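Long-range contact in restriction endonuclease UbaLAI (Unidentified, PDB 5O63), which cleaves DNA as a monomeric Type IIE restriction endonuclease, the part described here being its N-terminal, DNA-binding B3 domain: residues Leu98-Leu112 / Tyr124-Phe136. Sequence-based numbering, arbitrary orientation.
Sequences LLNERNYDPRLTIFL and YFDCANSGSGGRF
F111 and F125 meet on one face of an antiparallel beta hairpin, strands 108-116 and 121-128, in the B3 domain, and the hairpin illustrates how packing can be tight along two strands and looser where the chain leaves them for loops. Six backbone hydrogen bonds join 108-112 to 124-128, the straightest from I110 N to D126 O (176°). The two rings form a T-shaped pair: the edge of F125 points at the face of F111, with F125 CD2 3.5 Å from F111 CE1. CG of F125 lies anti to the backbone N (chi1 170°), and its ring reaches past T109 CG2 to L99 CD1. L99 CD2 also packs on C127 CB at 3.7 Å. The other face carries L108, I110 and A128 against helix 136-144.

At that helix's start P106, which follows a cis peptide bond, lies over one face of the F136 ring; P106 CG sits 3.5 Å from the ring centroid of F136, a CH-pi contact nearly on the ring normal. L108 CB touches F136 CD1 at 3.7 Å. An alanine in place of F136 would probably leave P106 CG without its aromatic face and open a gap beside L108.

The loop side is looser and partly exposed. The largely exposed Y104 sets the CD2 side of its ring against G131 CA, and a water links N129 ND2 to the carbonyl oxygens of L98 and E101. Even here S130 grips the loop 104-106 twice: its N bonds to Y104 O, while S130 OG donates to a lone pair of P106 O at 2.8 Å.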
ATOM      1  N   LEU A  98      -1.618   0.692  12.910  1.00 22.18           N
ATOM      2  CA  LEU A  98      -2.986   1.217  12.791  1.00 22.12           C
ATOM      3  C   LEU A  98      -3.852   0.130  12.161  1.00 20.93           C
ATOM      4  O   LEU A  98      -5.032  -0.005  12.489  1.00 22.27           O
ATOM      5  CB  LEU A  98      -3.044   2.499  11.936  1.00 23.41           C
ATOM      6  CG  LEU A  98      -4.466   3.080  11.775  1.00 26.75           C
ATOM      7  CD1 LEU A  98      -5.213   3.233  13.124  1.00 34.59           C
ATOM      8  CD2 LEU A  98      -4.395   4.429  11.079  1.00 28.64           C
ATOM      9  N   LEU A  99      -3.277  -0.684  11.283  1.00 18.74           N
ATOM     10  CA  LEU A  99      -4.162  -1.628  10.534  1.00 18.73           C
ATOM     11  C   LEU A  99      -4.687  -2.747  11.441  1.00 20.76           C
ATOM     12  O   LEU A  99      -5.639  -3.447  11.087  1.00 21.39           O
ATOM     13  CB  LEU A  99      -3.444  -2.284   9.372  1.00 17.20           C
ATOM     14  CG  LEU A  99      -3.041  -1.376   8.219  1.00 18.74           C
ATOM     15  CD1 LEU A  99      -2.355  -2.251   7.177  1.00 21.15           C
ATOM     16  CD2 LEU A  99      -4.244  -0.631   7.686  1.00 19.97           C
ATOM     17  N   ASN A 100      -4.081  -2.918  12.617  1.00 17.41           N
ATOM     18  CA  ASN A 100      -4.529  -4.048  13.412  1.00 17.39           C
ATOM     19  C   ASN A 100      -5.910  -3.830  14.080  1.00 25.26           C
ATOM     20  O   ASN A 100      -6.597  -4.813  14.440  1.00 30.81           O
ATOM     21  CB  ASN A 100      -3.447  -4.348  14.460  1.00 17.60           C
ATOM     22  CG  ASN A 100      -2.241  -4.953  13.829  1.00 15.90           C
ATOM     23  OD1 ASN A 100      -2.328  -5.683  12.818  1.00 18.84           O
ATOM     24  ND2 ASN A 100      -1.048  -4.626  14.392  1.00 19.32           N
ATOM     25  N   GLU A 101      -6.317  -2.577  14.240  0.57 22.25           N
ATOM     26  CA  GLU A 101      -7.556  -2.276  14.928  0.57 23.87           C
ATOM     27  C   GLU A 101      -8.736  -2.625  14.033  0.57 24.37           C
ATOM     28  O   GLU A 101      -8.872  -2.041  12.987  0.57 24.13           O
ATOM     29  CB  GLU A 101      -7.586  -0.800  15.334  0.57 29.11           C
ATOM     30  CG  GLU A 101      -6.755  -0.518  16.607  0.57 33.35           C
ATOM     31  CD  GLU A 101      -7.416  -0.932  17.915  0.57 36.51           C
ATOM     32  OE1 GLU A 101      -8.647  -1.133  17.939  0.57 37.81           O
ATOM     33  OE2 GLU A 101      -6.695  -1.033  18.948  0.57 37.18           O
ATOM     34  N   ARG A 102      -9.581  -3.558  14.461  1.00 26.02           N
ATOM     35  CA  ARG A 102     -10.627  -4.121  13.582  1.00 25.25           C
ATOM     36  C   ARG A 102     -12.032  -3.483  13.688  1.00 26.44           C
ATOM     37  O   ARG A 102     -12.905  -3.848  12.899  1.00 27.29           O
ATOM     38  CB  ARG A 102     -10.780  -5.635  13.873  1.00 30.67           C
ATOM     39  CG  ARG A 102      -9.572  -6.484  13.487  1.00 31.64           C
ATOM     40  CD  ARG A 102      -9.220  -6.275  11.979  1.00 39.92           C
ATOM     41  NE  ARG A 102      -8.615  -7.447  11.316  1.00 35.41           N
ATOM     42  CZ  ARG A 102      -7.507  -8.112  11.717  1.00 29.93           C
ATOM     43  NH1 ARG A 102      -6.794  -7.750  12.860  1.00 29.04           N
ATOM     44  NH2 ARG A 102      -7.126  -9.178  10.999  1.00 20.50           N
ATOM     45  N   ASN A 103     -12.255  -2.570  14.622  1.00 25.88           N
ATOM     46  CA  ASN A 103     -13.621  -2.064  14.865  1.00 27.32           C
ATOM     47  C   ASN A 103     -13.999  -0.757  14.155  1.00 25.61           C
ATOM     48  O   ASN A 103     -14.967  -0.070  14.542  1.00 26.68           O
ATOM     49  CB  ASN A 103     -13.790  -1.872  16.371  1.00 35.57           C
ATOM     50  CG  ASN A 103     -13.837  -3.180  17.112  1.00 44.38           C
ATOM     51  OD1 ASN A 103     -14.564  -4.096  16.723  1.00 45.65           O
ATOM     52  ND2 ASN A 103     -13.035  -3.291  18.161  1.00 46.62           N
ATOM     53  N   TYR A 104     -13.198  -0.373  13.159  1.00 23.80           N
ATOM     54  CA  TYR A 104     -13.338   0.950  12.543  1.00 23.88           C
ATOM     55  C   TYR A 104     -13.334   0.808  11.062  1.00 22.01           C
ATOM     56  O   TYR A 104     -12.785   1.665  10.330  1.00 22.77           O
ATOM     57  CB  TYR A 104     -12.205   1.892  13.001  1.00 28.04           C
ATOM     58  CG  TYR A 104     -12.271   2.020  14.486  1.00 30.51           C
ATOM     59  CD1 TYR A 104     -11.443   1.262  15.294  1.00 34.04           C
ATOM     60  CD2 TYR A 104     -13.231   2.824  15.093  1.00 31.29           C
ATOM     61  CE1 TYR A 104     -11.546   1.331  16.704  1.00 35.39           C
ATOM     62  CE2 TYR A 104     -13.333   2.913  16.473  1.00 35.53           C
ATOM     63  CZ  TYR A 104     -12.489   2.159  17.274  1.00 38.35           C
ATOM     64  OH  TYR A 104     -12.593   2.235  18.644  1.00 43.68           O
ATOM     65  N   ASP A 105     -13.925  -0.276  10.568  1.00 23.26           N
ATOM     66  CA  ASP A 105     -13.921  -0.493   9.101  1.00 20.88           C
ATOM     67  C   ASP A 105     -14.860   0.495   8.394  1.00 21.27           C
ATOM     68  O   ASP A 105     -15.844   0.951   9.011  1.00 24.74           O
ATOM     69  CB  ASP A 105     -14.348  -1.920   8.778  1.00 20.74           C
ATOM     70  CG  ASP A 105     -13.230  -2.956   8.977  1.00 25.82           C
ATOM     71  OD1 ASP A 105     -13.499  -4.153   8.737  1.00 24.29           O
ATOM     72  OD2 ASP A 105     -12.059  -2.557   9.287  1.00 22.06           O
ATOM     73  N   PRO A 106     -14.613   0.799   7.110  1.00 20.19           N
ATOM     74  CA  PRO A 106     -13.564   0.208   6.268  1.00 18.36           C
ATOM     75  C   PRO A 106     -12.176   0.823   6.536  1.00 18.00           C
ATOM     76  O   PRO A 106     -12.019   1.936   7.072  1.00 20.73           O
ATOM     77  CB  PRO A 106     -14.000   0.561   4.839  1.00 19.87           C
ATOM     78  CG  PRO A 106     -14.822   1.866   5.040  1.00 23.35           C
ATOM     79  CD  PRO A 106     -15.609   1.562   6.299  1.00 22.87           C
ATOM     80  N   ARG A 107     -11.184   0.040   6.144  1.00 18.16           N
ATOM     81  CA  ARG A 107      -9.746   0.412   6.232  1.00 18.16           C
ATOM     82  C   ARG A 107      -9.178   0.488   4.837  1.00 18.54           C
ATOM     83  O   ARG A 107      -9.644  -0.215   3.944  1.00 18.88           O
ATOM     84  CB  ARG A 107      -8.980  -0.636   7.031  1.00 16.99           C
ATOM     85  CG  ARG A 107      -9.306  -0.638   8.515  1.00 17.53           C
ATOM     86  CD  ARG A 107      -8.675  -1.864   9.250  1.00 18.30           C
ATOM     87  NE  ARG A 107      -9.243  -3.144   8.731  1.00 17.65           N
ATOM     88  CZ  ARG A 107      -8.584  -4.295   8.663  1.00 18.65           C
ATOM     89  NH1 ARG A 107      -7.320  -4.424   9.189  1.00 17.44           N
ATOM     90  NH2 ARG A 107      -9.169  -5.382   8.150  1.00 19.66           N
ATOM     91  N   LEU A 108      -8.166   1.344   4.646  1.00 16.11           N
ATOM     92  CA  LEU A 108      -7.555   1.539   3.340  1.00 17.54           C
ATOM     93  C   LEU A 108      -6.023   1.436   3.498  1.00 18.35           C
ATOM     94  O   LEU A 108      -5.495   1.938   4.473  1.00 20.28           O
ATOM     95  CB  LEU A 108      -7.945   2.941   2.769  1.00 23.01           C
ATOM     96  CG  LEU A 108      -7.477   3.268   1.368  1.00 24.82           C
ATOM     97  CD1 LEU A 108      -8.256   2.439   0.314  1.00 25.18           C
ATOM     98  CD2 LEU A 108      -7.638   4.815   1.054  1.00 26.10           C
ATOM     99  N   THR A 109      -5.361   0.818   2.535  1.00 16.07           N
ATOM    100  CA  THR A 109      -3.921   1.005   2.378  1.00 16.26           C
ATOM    101  C   THR A 109      -3.624   1.637   1.049  1.00 21.05           C
ATOM    102  O   THR A 109      -4.225   1.257   0.036  1.00 20.32           O
ATOM    103  CB  THR A 109      -3.170  -0.323   2.510  1.00 17.95           C
ATOM    104  OG1 THR A 109      -3.618  -1.280   1.517  1.00 21.15           O
ATOM    105  CG2 THR A 109      -3.328  -0.870   3.897  1.00 20.18           C
ATOM    106  N   ILE A 110      -2.695   2.607   1.037  1.00 16.97           N
ATOM    107  CA  ILE A 110      -2.215   3.191  -0.203  1.00 17.11           C
ATOM    108  C   ILE A 110      -0.719   2.930  -0.307  1.00 18.32           C
ATOM    109  O   ILE A 110       0.019   3.233   0.613  1.00 20.64           O
ATOM    110  CB  ILE A 110      -2.475   4.683  -0.293  1.00 19.32           C
ATOM    111  CG1 ILE A 110      -3.969   4.989  -0.162  1.00 21.55           C
ATOM    112  CG2 ILE A 110      -1.806   5.249  -1.629  1.00 21.34           C
ATOM    113  CD1 ILE A 110      -4.221   6.451  -0.091  1.00 26.33           C
ATOM    114  N   PHE A 111      -0.284   2.367  -1.435  1.00 17.16           N
ATOM    115  CA  PHE A 111       1.132   2.231  -1.724  1.00 19.86           C
ATOM    116  C   PHE A 111       1.396   3.095  -2.948  1.00 21.03           C
ATOM    117  O   PHE A 111       0.641   3.078  -3.903  1.00 21.65           O
ATOM    118  CB  PHE A 111       1.525   0.793  -2.042  1.00 19.85           C
ATOM    119  CG  PHE A 111       1.322  -0.197  -0.916  1.00 19.67           C
ATOM    120  CD1 PHE A 111       2.420  -0.591  -0.175  1.00 23.46           C
ATOM    121  CD2 PHE A 111       0.058  -0.793  -0.690  1.00 20.80           C
ATOM    122  CE1 PHE A 111       2.259  -1.539   0.863  1.00 21.05           C
ATOM    123  CE2 PHE A 111      -0.087  -1.730   0.357  1.00 25.03           C
ATOM    124  CZ  PHE A 111       1.019  -2.071   1.091  1.00 24.66           C
ATOM    125  N   LEU A 112       2.492   3.831  -2.930  0.56 20.08           N
ATOM    126  CA  LEU A 112       2.859   4.665  -4.070  0.56 20.63           C
ATOM    127  C   LEU A 112       4.280   4.287  -4.448  0.56 25.21           C
ATOM    128  O   LEU A 112       5.129   4.177  -3.556  0.56 24.65           O
ATOM    129  CB  LEU A 112       2.804   6.143  -3.692  0.56 22.00           C
ATOM    130  CG  LEU A 112       2.941   7.191  -4.786  0.56 23.53           C
ATOM    131  CD1 LEU A 112       1.626   7.275  -5.518  0.56 26.18           C
ATOM    132  CD2 LEU A 112       3.393   8.579  -4.184  0.56 25.11           C
ATOM    133  N   TYR A 124       6.222   4.148  -0.970  1.00 23.95           N
ATOM    134  CA  TYR A 124       5.560   4.934   0.086  1.00 21.19           C
ATOM    135  C   TYR A 124       4.347   4.179   0.548  1.00 22.54           C
ATOM    136  O   TYR A 124       3.700   3.564  -0.272  1.00 22.80           O
ATOM    137  CB  TYR A 124       5.092   6.274  -0.433  1.00 21.60           C
ATOM    138  CG  TYR A 124       6.229   7.114  -0.875  1.00 23.86           C
ATOM    139  CD1 TYR A 124       6.676   8.184  -0.074  1.00 23.26           C
ATOM    140  CD2 TYR A 124       6.897   6.851  -2.096  1.00 22.96           C
ATOM    141  CE1 TYR A 124       7.761   8.995  -0.454  1.00 23.13           C
ATOM    142  CE2 TYR A 124       7.990   7.667  -2.486  1.00 23.67           C
ATOM    143  CZ  TYR A 124       8.413   8.728  -1.640  1.00 25.29           C
ATOM    144  OH  TYR A 124       9.486   9.574  -1.956  1.00 30.27           O
ATOM    145  N   PHE A 125       4.045   4.281   1.842  1.00 20.43           N
ATOM    146  CA  PHE A 125       2.849   3.619   2.368  1.00 20.09           C
ATOM    147  C   PHE A 125       2.061   4.535   3.234  1.00 22.16           C
ATOM    148  O   PHE A 125       2.604   5.211   4.104  1.00 23.05           O
ATOM    149  CB  PHE A 125       3.312   2.397   3.174  1.00 25.11           C
ATOM    150  CG  PHE A 125       2.241   1.740   3.960  1.00 26.12           C
ATOM    151  CD1 PHE A 125       2.039   2.070   5.296  1.00 28.90           C
ATOM    152  CD2 PHE A 125       1.448   0.775   3.362  1.00 26.95           C
ATOM    153  CE1 PHE A 125       1.023   1.429   6.064  1.00 31.57           C
ATOM    154  CE2 PHE A 125       0.417   0.113   4.104  1.00 27.27           C
ATOM    155  CZ  PHE A 125       0.209   0.448   5.454  1.00 28.92           C
ATOM    156  N   ASP A 126       0.728   4.507   3.086  1.00 19.45           N
ATOM    157  CA  ASP A 126      -0.190   5.283   3.903  1.00 17.38           C
ATOM    158  C   ASP A 126      -1.384   4.374   4.221  1.00 18.39           C
ATOM    159  O   ASP A 126      -1.629   3.425   3.508  1.00 18.76           O
ATOM    160  CB  ASP A 126      -0.638   6.521   3.144  1.00 21.76           C
ATOM    161  CG  ASP A 126      -1.311   7.588   4.013  1.00 23.24           C
ATOM    162  OD1 ASP A 126      -1.389   7.470   5.242  1.00 23.43           O
ATOM    163  OD2 ASP A 126      -1.672   8.644   3.443  1.00 23.40           O
ATOM    164  N   CYS A 127      -2.051   4.645   5.331  1.00 18.41           N
ATOM    165  CA  CYS A 127      -3.235   3.843   5.648  1.00 23.99           C
ATOM    166  C   CYS A 127      -4.148   4.569   6.573  1.00 25.19           C
ATOM    167  O   CYS A 127      -3.785   5.568   7.199  1.00 23.43           O
ATOM    168  CB  CYS A 127      -2.848   2.522   6.228  1.00 22.59           C
ATOM    169  SG  CYS A 127      -2.166   2.679   7.884  1.00 26.81           S
ATOM    170  N   ALA A 128      -5.377   4.077   6.644  1.00 19.13           N
ATOM    171  CA  ALA A 128      -6.429   4.789   7.297  1.00 19.78           C
ATOM    172  C   ALA A 128      -7.574   3.869   7.667  1.00 17.83           C
ATOM    173  O   ALA A 128      -7.725   2.801   7.113  1.00 20.59           O
ATOM    174  CB  ALA A 128      -6.950   5.921   6.377  1.00 22.41           C
ATOM    175  N   ASN A 129      -8.353   4.327   8.648  1.00 20.12           N
ATOM    176  CA  ASN A 129      -9.609   3.662   8.943  1.00 20.48           C
ATOM    177  C   ASN A 129     -10.728   4.693   9.117  1.00 20.53           C
ATOM    178  O   ASN A 129     -10.538   5.882   8.865  1.00 22.74           O
ATOM    179  CB  ASN A 129      -9.462   2.740  10.158  1.00 21.22           C
ATOM    180  CG  ASN A 129      -9.244   3.480  11.481  1.00 21.41           C
ATOM    181  OD1 ASN A 129      -9.721   4.596  11.711  1.00 24.96           O
ATOM    182  ND2 ASN A 129      -8.561   2.778  12.399  1.00 23.10           N
ATOM    183  N   SER A 130     -11.911   4.192   9.501  1.00 20.69           N
ATOM    184  CA  SER A 130     -13.087   5.038   9.496  1.00 22.54           C
ATOM    185  C   SER A 130     -13.536   5.457  10.882  1.00 24.88           C
ATOM    186  O   SER A 130     -14.703   5.838  11.079  1.00 25.99           O
ATOM    187  CB  SER A 130     -14.225   4.309   8.781  1.00 24.96           C
ATOM    188  OG  SER A 130     -13.852   4.033   7.444  1.00 23.13           O
ATOM    189  N   GLY A 131     -12.634   5.369  11.859  1.00 23.98           N
ATOM    190  CA  GLY A 131     -12.903   5.898  13.181  1.00 26.35           C
ATOM    191  C   GLY A 131     -12.906   7.420  13.269  1.00 29.07           C
ATOM    192  O   GLY A 131     -12.634   8.128  12.285  1.00 28.83           O
ATOM    193  N   SER A 132     -13.232   7.933  14.445  0.62 28.69           N
ATOM    194  CA  SER A 132     -13.260   9.374  14.655  0.62 30.03           C
ATOM    195  C   SER A 132     -11.877   9.969  14.378  0.62 32.14           C
ATOM    196  O   SER A 132     -10.857   9.420  14.808  0.62 32.64           O
ATOM    197  CB  SER A 132     -13.716   9.712  16.081  0.62 30.10           C
ATOM    198  OG  SER A 132     -14.117  11.074  16.179  0.62 29.41           O
ATOM    199  N   GLY A 133     -11.874  11.047  13.599  1.00 34.59           N
ATOM    200  CA  GLY A 133     -10.663  11.680  13.125  1.00 38.40           C
ATOM    201  C   GLY A 133      -9.993  10.883  12.008  1.00 38.45           C
ATOM    202  O   GLY A 133      -8.902  11.235  11.584  1.00 41.00           O
ATOM    203  N   GLY A 134     -10.627   9.803  11.544  1.00 34.17           N
ATOM    204  CA  GLY A 134      -9.988   8.927  10.566  1.00 29.75           C
ATOM    205  C   GLY A 134      -9.917   9.524   9.183  1.00 29.73           C
ATOM    206  O   GLY A 134     -10.603  10.512   8.887  1.00 31.43           O
ATOM    207  N   ARG A 135      -9.101   8.929   8.323  1.00 27.21           N
ATOM    208  CA  ARG A 135      -8.845   9.504   7.018  1.00 26.66           C
ATOM    209  C   ARG A 135      -9.413   8.678   5.872  1.00 26.35           C
ATOM    210  O   ARG A 135      -9.138   9.006   4.728  1.00 26.25           O
ATOM    211  CB  ARG A 135      -7.327   9.692   6.852  1.00 26.22           C
ATOM    212  CG  ARG A 135      -6.806  10.846   7.777  1.00 27.43           C
ATOM    213  CD  ARG A 135      -5.283  10.852   7.881  1.00 26.84           C
ATOM    214  NE  ARG A 135      -4.602  11.098   6.609  1.00 26.72           N
ATOM    215  CZ  ARG A 135      -3.797  10.209   6.014  1.00 23.98           C
ATOM    216  NH1 ARG A 135      -3.598   8.972   6.516  1.00 24.05           N
ATOM    217  NH2 ARG A 135      -3.199  10.547   4.892  1.00 24.47           N
ATOM    218  N   PHE A 136     -10.215   7.652   6.156  1.00 23.96           N
ATOM    219  CA  PHE A 136     -10.651   6.765   5.087  1.00 22.45           C
ATOM    220  C   PHE A 136     -11.398   7.531   3.989  1.00 25.10           C
ATOM    221  O   PHE A 136     -11.121   7.351   2.834  1.00 23.85           O
ATOM    222  CB  PHE A 136     -11.574   5.624   5.602  1.00 23.03           C
ATOM    223  CG  PHE A 136     -11.986   4.695   4.499  1.00 22.26           C
ATOM    224  CD1 PHE A 136     -11.255   3.544   4.232  1.00 21.81           C
ATOM    225  CD2 PHE A 136     -13.112   4.983   3.716  1.00 20.12           C
ATOM    226  CE1 PHE A 136     -11.599   2.691   3.174  1.00 20.91           C
ATOM    227  CE2 PHE A 136     -13.451   4.164   2.648  1.00 20.64           C
ATOM    228  CZ  PHE A 136     -12.727   3.052   2.372  1.00 19.59           C
TER
HETATM  229  O   HOH W   1      -7.632   0.148  11.639  1.00 24.62           O